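Local coordinates for protein pyruvate carboxylase n-terminal domain (Aquifex aeolicus, PDB 1ULZ) that forms the biotin carboxylase subunit of pyruvate carboxylase, pairing as two chains that each join a Rossmann-like, an ATP-grasp and a biotin carboxylase C-terminal domain, at residues A[64-69]-A[97-102]; A[267-272]-A[313-318]; A[38-43]-A[370-375]; A[81-86]-A[379-384]. The protein carries 1 engineered substitution. All blocks are in the same frame, centred on the assembly; numbering follows the deposited sequence.

Contact 1. Residues A[64-69]-A[97-102]; sequences RIINLA and AGITFI
Ile-99 reaches from the loop ahead of strand 100-101 to Ile-66 and Ala-69 on helix 62-71, and its side chain can be followed outward from the backbone. CB points toward the helix but touches nothing on it. At this branch point CG2 lies opposite the backbone N, while CG1 sits beside that N and opposite the carbonyl carbon (chi1 -69°). The extended second torsion (chi2 171°) then carries CD1 straight out to the helix, and this methyl makes all of the side chain's contacts there. Ile-99 CD1 lies 3.6 Å from Ala-69 CB, 3.9 Å from Ile-66 O and 4.2 Å from Ile-66 CG2, so it is set against two residues about one turn apart. The small methyl of Ala-69 lets a long side chain come close to the helix backbone. On Ile-66 the branch that does the touching is CG2, which also meets Ala-97 CB at 3.9 Å, and the same side chain also packs on Phe-90 and Met-93 of helix 88-96. Between Ala-97 and Ile-99, Gly-98 closes helix 88-96 in a Schellman motif; its positive phi (84°) suits glycine, and the turn sends the chain into strand 100-101, which lies parallel to strand 76-78. Helix 88-96 thus belongs to a beta-alpha-beta crossover in the Rossmann-like domain, and Ile-99 also touches Ile-77 of strand 76-78. With no hydrogen bond joining the two segments, dispersion between aliphatic groups, mostly buried, helps to pack helix 62-71 against the segment that enters this edge strand.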
loop_
_atom_site.group_PDB
_atom_site.type_symbol
_atom_site.label_atom_id
_atom_site.label_comp_id
_atom_site.label_asym_id
_atom_site.label_seq_id
_atom_site.Cartn_x
_atom_site.Cartn_y
_atom_site.Cartn_z
ATOM N N ARG A 64 -13.216 5.279 34.794
ATOM C CA ARG A 64 -13.647 6.448 34.030
ATOM C C ARG A 64 -13.933 6.070 32.578
ATOM O O ARG A 64 -14.918 6.524 31.985
ATOM C CB ARG A 64 -12.578 7.543 34.059
ATOM C CG ARG A 64 -13.034 8.819 33.379
ATOM C CD ARG A 64 -11.959 9.892 33.370
ATOM N NE ARG A 64 -11.675 10.406 34.705
ATOM C CZ ARG A 64 -10.478 10.355 35.279
ATOM N NH1 ARG A 64 -10.301 10.846 36.500
ATOM N NH2 ARG A 64 -9.458 9.807 34.628
ATOM N N ILE A 65 -13.069 5.232 32.016
ATOM C CA ILE A 65 -13.217 4.799 30.634
ATOM C C ILE A 65 -14.461 3.934 30.456
ATOM O O ILE A 65 -15.208 4.096 29.488
ATOM C CB ILE A 65 -11.948 4.054 30.165
ATOM C CG1 ILE A 65 -10.806 5.067 30.004
ATOM C CG2 ILE A 65 -12.211 3.321 28.853
ATOM C CD1 ILE A 65 -9.443 4.448 29.811
ATOM N N ILE A 66 -14.693 3.018 31.393
ATOM C CA ILE A 66 -15.878 2.169 31.333
ATOM C C ILE A 66 -17.120 3.052 31.444
ATOM O O ILE A 66 -18.071 2.908 30.676
ATOM C CB ILE A 66 -15.867 1.111 32.471
ATOM C CG1 ILE A 66 -14.919 -0.031 32.092
ATOM C CG2 ILE A 66 -17.272 0.589 32.726
ATOM C CD1 ILE A 66 -14.787 -1.110 33.143
ATOM N N ASN A 67 -17.101 3.992 32.387
ATOM C CA ASN A 67 -18.237 4.888 32.561
ATOM C C ASN A 67 -18.546 5.705 31.314
ATOM O O ASN A 67 -19.711 5.861 30.947
ATOM C CB ASN A 67 -18.005 5.829 33.744
ATOM C CG ASN A 67 -18.106 5.116 35.076
ATOM O OD1 ASN A 67 -18.526 3.959 35.139
ATOM N ND2 ASN A 67 -17.730 5.802 36.146
ATOM N N LEU A 68 -17.511 6.234 30.667
ATOM C CA LEU A 68 -17.720 7.024 29.458
ATOM C C LEU A 68 -18.374 6.157 28.383
ATOM O O LEU A 68 -19.353 6.561 27.762
ATOM C CB LEU A 68 -16.386 7.590 28.943
ATOM C CG LEU A 68 -16.424 8.341 27.602
ATOM C CD1 LEU A 68 -17.329 9.552 27.700
ATOM C CD2 LEU A 68 -15.016 8.762 27.214
ATOM N N ALA A 69 -17.836 4.962 28.166
ATOM C CA ALA A 69 -18.395 4.051 27.167
ATOM C C ALA A 69 -19.887 3.866 27.428
ATOM O O ALA A 69 -20.709 3.964 26.518
ATOM C CB ALA A 69 -17.687 2.706 27.228
ATOM N N ALA A 97 -19.681 -5.028 33.043
ATOM C CA ALA A 97 -20.460 -3.836 32.718
ATOM C C ALA A 97 -21.252 -4.025 31.432
ATOM O O ALA A 97 -21.978 -3.132 31.003
ATOM C CB ALA A 97 -19.537 -2.628 32.589
ATOM N N GLY A 98 -21.106 -5.189 30.810
ATOM C CA GLY A 98 -21.827 -5.451 29.577
ATOM C C GLY A 98 -21.143 -4.909 28.332
ATOM O O GLY A 98 -21.766 -4.815 27.269
ATOM N N ILE A 99 -19.866 -4.559 28.459
ATOM C CA ILE A 99 -19.093 -4.026 27.336
ATOM C C ILE A 99 -18.203 -5.104 26.713
ATOM O O ILE A 99 -17.542 -5.865 27.421
ATOM C CB ILE A 99 -18.212 -2.832 27.792
ATOM C CG1 ILE A 99 -19.110 -1.634 28.131
ATOM C CG2 ILE A 99 -17.199 -2.471 26.715
ATOM C CD1 ILE A 99 -18.387 -0.480 28.797
ATOM N N THR A 100 -18.193 -5.176 25.386
ATOM C CA THR A 100 -17.379 -6.169 24.695
ATOM C C THR A 100 -15.920 -5.746 24.601
ATOM O O THR A 100 -15.577 -4.815 23.869
ATOM C CB THR A 100 -17.893 -6.433 23.265
ATOM O OG1 THR A 100 -19.208 -6.997 23.323
ATOM C CG2 THR A 100 -16.968 -7.405 22.536
ATOM N N PHE A 101 -15.060 -6.418 25.358
ATOM C CA PHE A 101 -13.640 -6.115 25.313
ATOM C C PHE A 101 -13.104 -6.810 24.063
ATOM O O PHE A 101 -13.253 -8.026 23.903
ATOM C CB PHE A 101 -12.947 -6.637 26.579
ATOM C CG PHE A 101 -11.467 -6.347 26.640
ATOM C CD1 PHE A 101 -10.541 -7.272 26.175
ATOM C CD2 PHE A 101 -11.002 -5.152 27.168
ATOM C CE1 PHE A 101 -9.179 -7.013 26.238
ATOM C CE2 PHE A 101 -9.636 -4.882 27.234
ATOM C CZ PHE A 101 -8.726 -5.812 26.770
ATOM N N ILE A 102 -12.515 -6.034 23.160
ATOM C CA ILE A 102 -11.967 -6.595 21.936
ATOM C C ILE A 102 -10.593 -7.189 22.222
ATOM O O ILE A 102 -9.568 -6.524 22.085
ATOM C CB ILE A 102 -11.889 -5.517 20.829
ATOM C CG1 ILE A 102 -13.304 -5.020 20.520
ATOM C CG2 ILE A 102 -11.241 -6.085 19.566
ATOM C CD1 ILE A 102 -13.374 -3.953 19.451
#

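Contact 2. Residues A[267-272]-A[313-318]; sequences YYNAGT and KIAAGE
Van der Waals packing is what joins Asn-269 to Ile-314 and Ala-315, where the start of strand 269-277 meets the C-terminal part of helix 307-315. The amide of Asn-269 provides the touching atom: ND2 lies 4.1 Å from Ile-314 CG2 and 4.1 Å from Ala-315 CB. Ile-314 also brings CG2 to 4.1 Å from Asn-269 CA, because this branch projects away from its own backbone N toward the strand. The methyl of Ala-315 is small enough to leave the amide room beside the helix.

Hydrogen bonds fix that amide. ND2 donates to the carbonyl O of Gln-311, about one turn earlier in the helix, and Asn-269 OD1 accepts from Ala-270 N at 2.8 Å, in the carbonyl plane but nearly perpendicular to the C=O bond (100°). Asn-269 has an unusual backbone for a non-glycine residue (phi 78°, psi -164°), and the local OD1 bond accompanies it. Nearby, Tyr-267 OH donates to Ala-270 O over 2.6 Å, and Gly-271, lacking a side chain, leaves space for that hydroxyl.

On the helix side, Gly-317 ends the helix in a Schellman motif, with its N bonded to Ile-314 O and Glu-318 N to Lys-313 O. Chemically, a buried amide is engaged at both ends by backbone groups while aliphatic side chains pack against it, so one asparagine both shapes the strand's beginning and ties it to the helix.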
loop_
_atom_site.group_PDB
_atom_site.type_symbol
_atom_site.label_atom_id
_atom_site.label_comp_id
_atom_site.label_asym_id
_atom_site.label_seq_id
_atom_site.Cartn_x
_atom_site.Cartn_y
_atom_site.Cartn_z
ATOM N N TYR A 267 -7.904 -19.637 23.943
ATOM C CA TYR A 267 -7.564 -18.325 23.413
ATOM C C TYR A 267 -8.354 -17.951 22.167
ATOM O O TYR A 267 -8.534 -18.768 21.269
ATOM C CB TYR A 267 -6.065 -18.257 23.086
ATOM C CG TYR A 267 -5.532 -16.841 22.937
ATOM C CD1 TYR A 267 -5.694 -16.129 21.752
ATOM C CD2 TYR A 267 -4.929 -16.195 24.008
ATOM C CE1 TYR A 267 -5.274 -14.810 21.646
ATOM C CE2 TYR A 267 -4.509 -14.888 23.912
ATOM C CZ TYR A 267 -4.685 -14.197 22.730
ATOM O OH TYR A 267 -4.282 -12.883 22.648
ATOM N N TYR A 268 -8.849 -16.721 22.130
ATOM C CA TYR A 268 -9.542 -16.232 20.945
ATOM C C TYR A 268 -9.150 -14.782 20.674
ATOM O O TYR A 268 -8.629 -14.097 21.553
ATOM C CB TYR A 268 -11.065 -16.410 21.038
ATOM C CG TYR A 268 -11.756 -15.858 22.257
ATOM C CD1 TYR A 268 -11.883 -14.488 22.457
ATOM C CD2 TYR A 268 -12.351 -16.713 23.175
ATOM C CE1 TYR A 268 -12.592 -13.985 23.537
ATOM C CE2 TYR A 268 -13.063 -16.220 24.254
ATOM C CZ TYR A 268 -13.182 -14.857 24.431
ATOM O OH TYR A 268 -13.902 -14.370 25.500
ATOM N N ASN A 269 -9.385 -14.343 19.445
ATOM C CA ASN A 269 -9.033 -13.011 18.971
ATOM C C ASN A 269 -7.533 -13.025 18.673
ATOM O O ASN A 269 -6.941 -14.098 18.566
ATOM C CB ASN A 269 -9.382 -11.917 19.991
ATOM C CG ASN A 269 -9.754 -10.592 19.313
ATOM O OD1 ASN A 269 -8.935 -9.982 18.616
ATOM N ND2 ASN A 269 -10.996 -10.153 19.504
ATOM N N ALA A 270 -6.918 -11.851 18.544
ATOM C CA ALA A 270 -5.495 -11.762 18.208
ATOM C C ALA A 270 -4.503 -11.973 19.349
ATOM O O ALA A 270 -4.729 -11.547 20.483
ATOM C CB ALA A 270 -5.208 -10.424 17.523
ATOM N N GLY A 271 -3.391 -12.627 19.024
ATOM C CA GLY A 271 -2.353 -12.885 20.004
ATOM C C GLY A 271 -1.027 -13.210 19.340
ATOM O O GLY A 271 -0.983 -13.590 18.169
ATOM N N THR A 272 0.062 -13.057 20.090
ATOM C CA THR A 272 1.395 -13.342 19.573
ATOM C C THR A 272 2.208 -14.173 20.555
ATOM O O THR A 272 2.315 -13.824 21.730
ATOM C CB THR A 272 2.173 -12.043 19.287
ATOM O OG1 THR A 272 1.489 -11.287 18.283
ATOM C CG2 THR A 272 3.580 -12.354 18.800
ATOM N N LYS A 313 -14.574 -8.200 14.192
ATOM C CA LYS A 313 -15.577 -9.165 13.750
ATOM C C LYS A 313 -15.664 -10.315 14.754
ATOM O O LYS A 313 -16.750 -10.771 15.095
ATOM C CB LYS A 313 -15.219 -9.714 12.364
ATOM C CG LYS A 313 -15.286 -8.675 11.257
ATOM C CD LYS A 313 -14.979 -9.267 9.888
ATOM C CE LYS A 313 -15.217 -8.217 8.801
ATOM N NZ LYS A 313 -14.850 -8.674 7.421
ATOM N N ILE A 314 -14.510 -10.771 15.233
ATOM C CA ILE A 314 -14.473 -11.869 16.192
ATOM C C ILE A 314 -15.105 -11.469 17.518
ATOM O O ILE A 314 -15.876 -12.231 18.101
ATOM C CB ILE A 314 -13.030 -12.346 16.423
ATOM C CG1 ILE A 314 -12.550 -13.106 15.184
ATOM C CG2 ILE A 314 -12.951 -13.219 17.670
ATOM C CD1 ILE A 314 -11.078 -13.457 15.188
ATOM N N ALA A 315 -14.789 -10.267 17.988
ATOM C CA ALA A 315 -15.351 -9.778 19.239
ATOM C C ALA A 315 -16.871 -9.665 19.099
ATOM O O ALA A 315 -17.605 -9.789 20.075
ATOM C CB ALA A 315 -14.747 -8.416 19.596
ATOM N N ALA A 316 -17.333 -9.432 17.873
ATOM C CA ALA A 316 -18.762 -9.305 17.605
ATOM C C ALA A 316 -19.427 -10.679 17.615
ATOM O O ALA A 316 -20.650 -10.784 17.568
ATOM C CB ALA A 316 -18.988 -8.627 16.260
ATOM N N GLY A 317 -18.613 -11.730 17.659
ATOM C CA GLY A 317 -19.151 -13.078 17.683
ATOM C C GLY A 317 -19.110 -13.768 16.338
ATOM O O GLY A 317 -19.564 -14.897 16.198
ATOM N N GLU A 318 -18.557 -13.095 15.342
ATOM C CA GLU A 318 -18.476 -13.674 14.014
ATOM C C GLU A 318 -17.492 -14.835 13.949
ATOM O O GLU A 318 -16.528 -14.896 14.712
ATOM C CB GLU A 318 -18.081 -12.602 13.000
ATOM C CG GLU A 318 -19.165 -11.565 12.763
ATOM C CD GLU A 318 -18.894 -10.716 11.536
ATOM O OE1 GLU A 318 -18.423 -11.275 10.518
ATOM O OE2 GLU A 318 -19.165 -9.496 11.584
#

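Contact 3. Residues A[38-43]-A[370-375]; sequences TARHVK and AAARGF
A partly buried, water-bridged contact between domains joins Arg-40 to Ala-370 and Ala-372: the first turn of helix 40-44 in the N-terminal domain meets the loop that follows strand 365-369 in the C-terminal domain. Direct packing is close, with Arg-40 CB 3.5 Å from Ala-370 CB, a separation that the small alanine permits. From there the arginine curls round the carbonyl of Ala-370. CG turns away from its own backbone N, and the bend at the next bond (chi2 81°) brings Arg-40 CD to 3.7 Å from Ala-370 O. NH1 then reaches Ala-372 CB at 4.1 Å.

Two waters link the polar groups. The first accepts from Arg-40 N at 2.8 Å and donates to Ala-370 O at 2.9 Å; the second accepts from Arg-40 NH1 at 3.0 Å and donates to Ala-370 O at 2.7 Å. One carbonyl oxygen is therefore gripped twice, and an amide N of the helix's first turn finds an acceptor. Ala-372 also opens a type II turn in which Gly-374 supplies the positive phi.

From beyond the chain, Glu-410 of the second subunit forms a salt bridge with NH2; within it, Lys-43 CD lies over one face of the guanidinium, toward its rim. Arginine suits this place because its several N-H groups serve both a water and a carboxylate, so one side chain bridges the domain boundary through water and crosses the subunit interface by a direct salt bridge.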
loop_
_atom_site.group_PDB
_atom_site.type_symbol
_atom_site.label_atom_id
_atom_site.label_comp_id
_atom_site.label_asym_id
_atom_site.label_seq_id
_atom_site.Cartn_x
_atom_site.Cartn_y
_atom_site.Cartn_z
ATOM N N THR A 38 -5.009 18.122 19.531
ATOM C CA THR A 38 -4.969 18.208 18.074
ATOM C C THR A 38 -4.456 16.914 17.447
ATOM O O THR A 38 -4.120 16.882 16.268
ATOM C CB THR A 38 -4.070 19.389 17.576
ATOM O OG1 THR A 38 -2.726 19.217 18.048
ATOM C CG2 THR A 38 -4.606 20.715 18.082
ATOM N N ALA A 39 -4.396 15.848 18.240
ATOM C CA ALA A 39 -3.920 14.563 17.740
ATOM C C ALA A 39 -4.800 14.068 16.597
ATOM O O ALA A 39 -5.971 14.433 16.499
ATOM C CB ALA A 39 -3.898 13.538 18.867
ATOM N N ARG A 40 -4.228 13.220 15.748
ATOM C CA ARG A 40 -4.942 12.677 14.597
ATOM C C ARG A 40 -6.194 11.875 14.928
ATOM O O ARG A 40 -7.253 12.118 14.346
ATOM C CB ARG A 40 -4.019 11.786 13.766
ATOM C CG ARG A 40 -4.382 11.752 12.293
ATOM C CD ARG A 40 -3.803 12.984 11.625
ATOM N NE ARG A 40 -4.816 13.798 10.977
ATOM C CZ ARG A 40 -4.594 15.032 10.539
ATOM N NH1 ARG A 40 -3.400 15.587 10.688
ATOM N NH2 ARG A 40 -5.566 15.707 9.949
ATOM N N HIS A 41 -6.084 10.916 15.847
ATOM C CA HIS A 41 -7.247 10.095 16.173
ATOM C C HIS A 41 -8.430 10.909 16.677
ATOM O O HIS A 41 -9.582 10.556 16.437
ATOM C CB HIS A 41 -6.888 8.975 17.170
ATOM C CG HIS A 41 -6.574 9.452 18.554
ATOM N ND1 HIS A 41 -5.391 10.080 18.878
ATOM C CD2 HIS A 41 -7.283 9.363 19.705
ATOM C CE1 HIS A 41 -5.384 10.356 20.170
ATOM N NE2 HIS A 41 -6.520 9.932 20.696
ATOM N N VAL A 42 -8.140 12.009 17.360
ATOM C CA VAL A 42 -9.180 12.888 17.873
ATOM C C VAL A 42 -10.009 13.438 16.714
ATOM O O VAL A 42 -11.238 13.480 16.788
ATOM C CB VAL A 42 -8.582 14.080 18.635
ATOM C CG1 VAL A 42 -9.683 15.066 18.968
ATOM C CG2 VAL A 42 -7.871 13.597 19.903
ATOM N N LYS A 43 -9.328 13.856 15.648
ATOM C CA LYS A 43 -9.989 14.407 14.464
ATOM C C LYS A 43 -10.735 13.351 13.655
ATOM O O LYS A 43 -11.819 13.608 13.132
ATOM C CB LYS A 43 -8.966 15.062 13.527
ATOM C CG LYS A 43 -8.136 16.175 14.132
ATOM C CD LYS A 43 -7.118 16.689 13.112
ATOM C CE LYS A 43 -6.269 17.816 13.680
ATOM N NZ LYS A 43 -5.234 18.233 12.691
ATOM N N ALA A 370 0.177 8.976 12.297
ATOM C CA ALA A 370 -0.767 9.994 12.744
ATOM C C ALA A 370 -0.067 11.353 12.652
ATOM O O ALA A 370 -0.531 12.345 13.210
ATOM C CB ALA A 370 -1.187 9.720 14.182
ATOM N N ALA A 371 1.044 11.388 11.919
ATOM C CA ALA A 371 1.836 12.599 11.797
ATOM C C ALA A 371 1.563 13.506 10.602
ATOM O O ALA A 371 0.952 13.118 9.606
ATOM C CB ALA A 371 3.316 12.238 11.832
ATOM N N ALA A 372 2.053 14.731 10.737
ATOM C CA ALA A 372 1.938 15.776 9.726
ATOM C C ALA A 372 2.729 16.951 10.287
ATOM O O ALA A 372 3.243 16.874 11.403
ATOM C CB ALA A 372 0.477 16.169 9.531
ATOM N N ARG A 373 2.848 18.028 9.520
ATOM C CA ARG A 373 3.555 19.194 10.019
ATOM C C ARG A 373 2.832 19.624 11.289
ATOM O O ARG A 373 1.604 19.656 11.326
ATOM C CB ARG A 373 3.514 20.331 9.003
ATOM C CG ARG A 373 4.135 21.610 9.535
ATOM C CD ARG A 373 4.426 22.605 8.428
ATOM N NE ARG A 373 5.110 23.786 8.953
ATOM C CZ ARG A 373 4.555 24.663 9.783
ATOM N NH1 ARG A 373 3.293 24.499 10.178
ATOM N NH2 ARG A 373 5.264 25.693 10.235
ATOM N N GLY A 374 3.586 19.934 12.335
ATOM C CA GLY A 374 2.960 20.346 13.578
ATOM C C GLY A 374 2.904 19.211 14.580
ATOM O O GLY A 374 2.738 19.434 15.779
ATOM N N PHE A 375 3.030 17.986 14.084
ATOM C CA PHE A 375 3.020 16.810 14.941
ATOM C C PHE A 375 4.035 17.064 16.043
ATOM O O PHE A 375 5.127 17.564 15.782
ATOM C CB PHE A 375 3.411 15.580 14.125
ATOM C CG PHE A 375 3.503 14.309 14.922
ATOM C CD1 PHE A 375 4.717 13.889 15.446
ATOM C CD2 PHE A 375 2.389 13.497 15.090
ATOM C CE1 PHE A 375 4.825 12.681 16.117
ATOM C CE2 PHE A 375 2.486 12.280 15.764
ATOM C CZ PHE A 375 3.705 11.873 16.274
HETATM O O HOH W 1 -1.436 13.130 15.892
HETATM O O HOH W 2 -1.276 14.855 12.687
#

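Contact 4. Residues A[81-86]-A[379-384]; sequences YGFLAE and PYYDSM
Two turns from different domains face each other where Phe-83 meets Tyr-381 and Tyr-81 meets Met-384. One is the type II' turn of 82-85, after strand 76-78 of the N-terminal domain; the other is the Asx turn of 382-384, leading into strand 384-392 of the C-terminal domain. Phe-83 CZ lies 4.2 Å from Tyr-381 CD2, which sits at the edge of the phenylalanine ring near its plane, and the two side chains cross at about a right angle. The tyrosine ring has further support: Tyr-380 CB lies over the centre of one face, Arg-10 makes a cation-pi contact, and its hydroxyl bonds to Pro-55 O. Phe-83 in turn stacks with Tyr-59.

Tyr-81 and Met-384 approach from opposite directions, and Tyr-81 OH comes 4.2 Å from Met-384 SD. At this distance it is a loose packing contact; the hydroxyl's hydrogen bond is to Glu-12. Met-384 gets there by an extended chain, CG lying opposite the backbone N (chi1 -172°), with a bend only at its last torsion. A flexible thioether suits such a contact with a phenol.

Each turn has its own closing bond. Ala-85 N reaches Gly-82 O at 2.9 Å, with Phe-83 at the position where type II' turns take a positive phi. Met-384 N reaches Asp-382 OD2 at 2.9 Å, on the anti side of the carboxylate. Aromatic residues and a methionine bridging two such loops belong to the junction between the N-terminal and C-terminal domains of the biotin carboxylase fold.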
loop_
_atom_site.group_PDB
_atom_site.type_symbol
_atom_site.label_atom_id
_atom_site.label_comp_id
_atom_site.label_asym_id
_atom_site.label_seq_id
_atom_site.Cartn_x
_atom_site.Cartn_y
_atom_site.Cartn_z
ATOM N N TYR A 81 -2.585 -1.584 21.810
ATOM C CA TYR A 81 -1.463 -2.241 22.482
ATOM C C TYR A 81 -0.939 -1.322 23.587
ATOM O O TYR A 81 -1.080 -0.095 23.515
ATOM C CB TYR A 81 -0.348 -2.616 21.486
ATOM C CG TYR A 81 0.218 -1.484 20.650
ATOM C CD1 TYR A 81 0.916 -0.436 21.236
ATOM C CD2 TYR A 81 0.065 -1.473 19.266
ATOM C CE1 TYR A 81 1.446 0.590 20.471
ATOM C CE2 TYR A 81 0.590 -0.451 18.495
ATOM C CZ TYR A 81 1.277 0.578 19.103
ATOM O OH TYR A 81 1.780 1.609 18.343
ATOM N N GLY A 82 -0.351 -1.913 24.619
ATOM C CA GLY A 82 0.138 -1.112 25.720
ATOM C C GLY A 82 -1.035 -0.652 26.567
ATOM O O GLY A 82 -2.166 -1.082 26.349
ATOM N N PHE A 83 -0.771 0.231 27.524
ATOM C CA PHE A 83 -1.810 0.742 28.417
ATOM C C PHE A 83 -2.645 -0.354 29.080
ATOM O O PHE A 83 -2.105 -1.182 29.807
ATOM C CB PHE A 83 -2.720 1.724 27.678
ATOM C CG PHE A 83 -2.015 2.974 27.226
ATOM C CD1 PHE A 83 -1.295 3.745 28.131
ATOM C CD2 PHE A 83 -2.064 3.377 25.900
ATOM C CE1 PHE A 83 -0.636 4.897 27.721
ATOM C CE2 PHE A 83 -1.408 4.529 25.483
ATOM C CZ PHE A 83 -0.694 5.289 26.395
ATOM N N LEU A 84 -3.953 -0.364 28.836
ATOM C CA LEU A 84 -4.829 -1.367 29.451
ATOM C C LEU A 84 -5.057 -2.611 28.594
ATOM O O LEU A 84 -5.905 -3.440 28.930
ATOM C CB LEU A 84 -6.190 -0.750 29.781
ATOM C CG LEU A 84 -6.243 0.477 30.696
ATOM C CD1 LEU A 84 -7.676 0.969 30.782
ATOM C CD2 LEU A 84 -5.709 0.126 32.075
ATOM N N ALA A 85 -4.296 -2.747 27.507
ATOM C CA ALA A 85 -4.442 -3.877 26.585
ATOM C C ALA A 85 -4.353 -5.252 27.230
ATOM O O ALA A 85 -5.151 -6.139 26.928
ATOM C CB ALA A 85 -3.406 -3.777 25.471
ATOM N N GLU A 86 -3.379 -5.433 28.112
ATOM C CA GLU A 86 -3.200 -6.714 28.770
ATOM C C GLU A 86 -3.504 -6.640 30.258
ATOM O O GLU A 86 -2.884 -7.325 31.060
ATOM C CB GLU A 86 -1.778 -7.225 28.531
ATOM C CG GLU A 86 -1.425 -7.325 27.047
ATOM C CD GLU A 86 -0.010 -7.804 26.809
ATOM O OE1 GLU A 86 0.224 -9.027 26.879
ATOM O OE2 GLU A 86 0.874 -6.958 26.557
ATOM N N PRO A 379 6.907 14.324 26.035
ATOM C CA PRO A 379 7.706 13.405 26.848
ATOM C C PRO A 379 6.861 12.385 27.613
ATOM O O PRO A 379 7.394 11.572 28.371
ATOM C CB PRO A 379 8.440 14.347 27.787
ATOM C CG PRO A 379 7.378 15.371 28.071
ATOM C CD PRO A 379 6.771 15.633 26.701
ATOM N N TYR A 380 5.549 12.423 27.397
ATOM C CA TYR A 380 4.626 11.525 28.090
ATOM C C TYR A 380 4.410 10.153 27.448
ATOM O O TYR A 380 4.204 9.162 28.155
ATOM C CB TYR A 380 3.276 12.219 28.235
ATOM C CG TYR A 380 3.392 13.627 28.760
ATOM C CD1 TYR A 380 2.907 14.703 28.029
ATOM C CD2 TYR A 380 4.010 13.885 29.977
ATOM C CE1 TYR A 380 3.035 15.998 28.497
ATOM C CE2 TYR A 380 4.144 15.177 30.453
ATOM C CZ TYR A 380 3.655 16.228 29.709
ATOM O OH TYR A 380 3.793 17.519 30.178
ATOM N N TYR A 381 4.447 10.097 26.119
ATOM C CA TYR A 381 4.223 8.843 25.398
ATOM C C TYR A 381 5.425 8.448 24.547
ATOM O O TYR A 381 6.457 9.123 24.569
ATOM C CB TYR A 381 2.994 8.978 24.497
ATOM C CG TYR A 381 1.828 9.678 25.159
ATOM C CD1 TYR A 381 1.474 10.970 24.796
ATOM C CD2 TYR A 381 1.088 9.046 26.153
ATOM C CE1 TYR A 381 0.409 11.617 25.404
ATOM C CE2 TYR A 381 0.026 9.682 26.767
ATOM C CZ TYR A 381 -0.310 10.965 26.389
ATOM O OH TYR A 381 -1.373 11.593 26.992
ATOM N N ASP A 382 5.280 7.367 23.781
ATOM C CA ASP A 382 6.367 6.885 22.929
ATOM C C ASP A 382 6.816 7.932 21.911
ATOM O O ASP A 382 6.117 8.913 21.642
ATOM C CB ASP A 382 5.951 5.599 22.203
ATOM C CG ASP A 382 4.832 5.827 21.206
ATOM O OD1 ASP A 382 3.741 5.244 21.391
ATOM O OD2 ASP A 382 5.041 6.590 20.235
ATOM N N SER A 383 7.992 7.712 21.339
ATOM C CA SER A 383 8.552 8.637 20.365
ATOM C C SER A 383 8.305 8.244 18.908
ATOM O O SER A 383 8.919 8.802 18.001
ATOM C CB SER A 383 10.052 8.764 20.612
ATOM O OG SER A 383 10.648 7.478 20.666
ATOM N N MET A 384 7.398 7.298 18.684
ATOM C CA MET A 384 7.089 6.836 17.334
ATOM C C MET A 384 6.422 7.918 16.482
ATOM O O MET A 384 5.475 8.572 16.918
ATOM C CB MET A 384 6.177 5.605 17.405
ATOM C CG MET A 384 5.932 4.897 16.065
ATOM S SD MET A 384 4.921 3.380 16.263
ATOM C CE MET A 384 6.017 2.413 17.340
#

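How the contacts relate
Along the chain, contact 3 opens first and spans contacts 1 and 2, which follow one another, while the segments of contacts 1 and 4 alternate. Contacts 3 and 4 each join the N-terminal domain to the C-terminal one across about 300 residues. Contact 1 closes within the Rossmann-like domain and contact 2 within the ATP-grasp range, yet they touch where Thr-100 and Ile-102 pack on Ala-315, their centres about 17 Å apart. Contacts 3 and 4, centres about 16 Å apart, share the loop between strands 365-369 and 384-392 and touch through Phe-375 and Met-384. Contact 4 also reaches contact 1 through Phe-101 on Ala-85 and Ile-65 on Leu-84. The N-terminal domain is thus tied to both other parts.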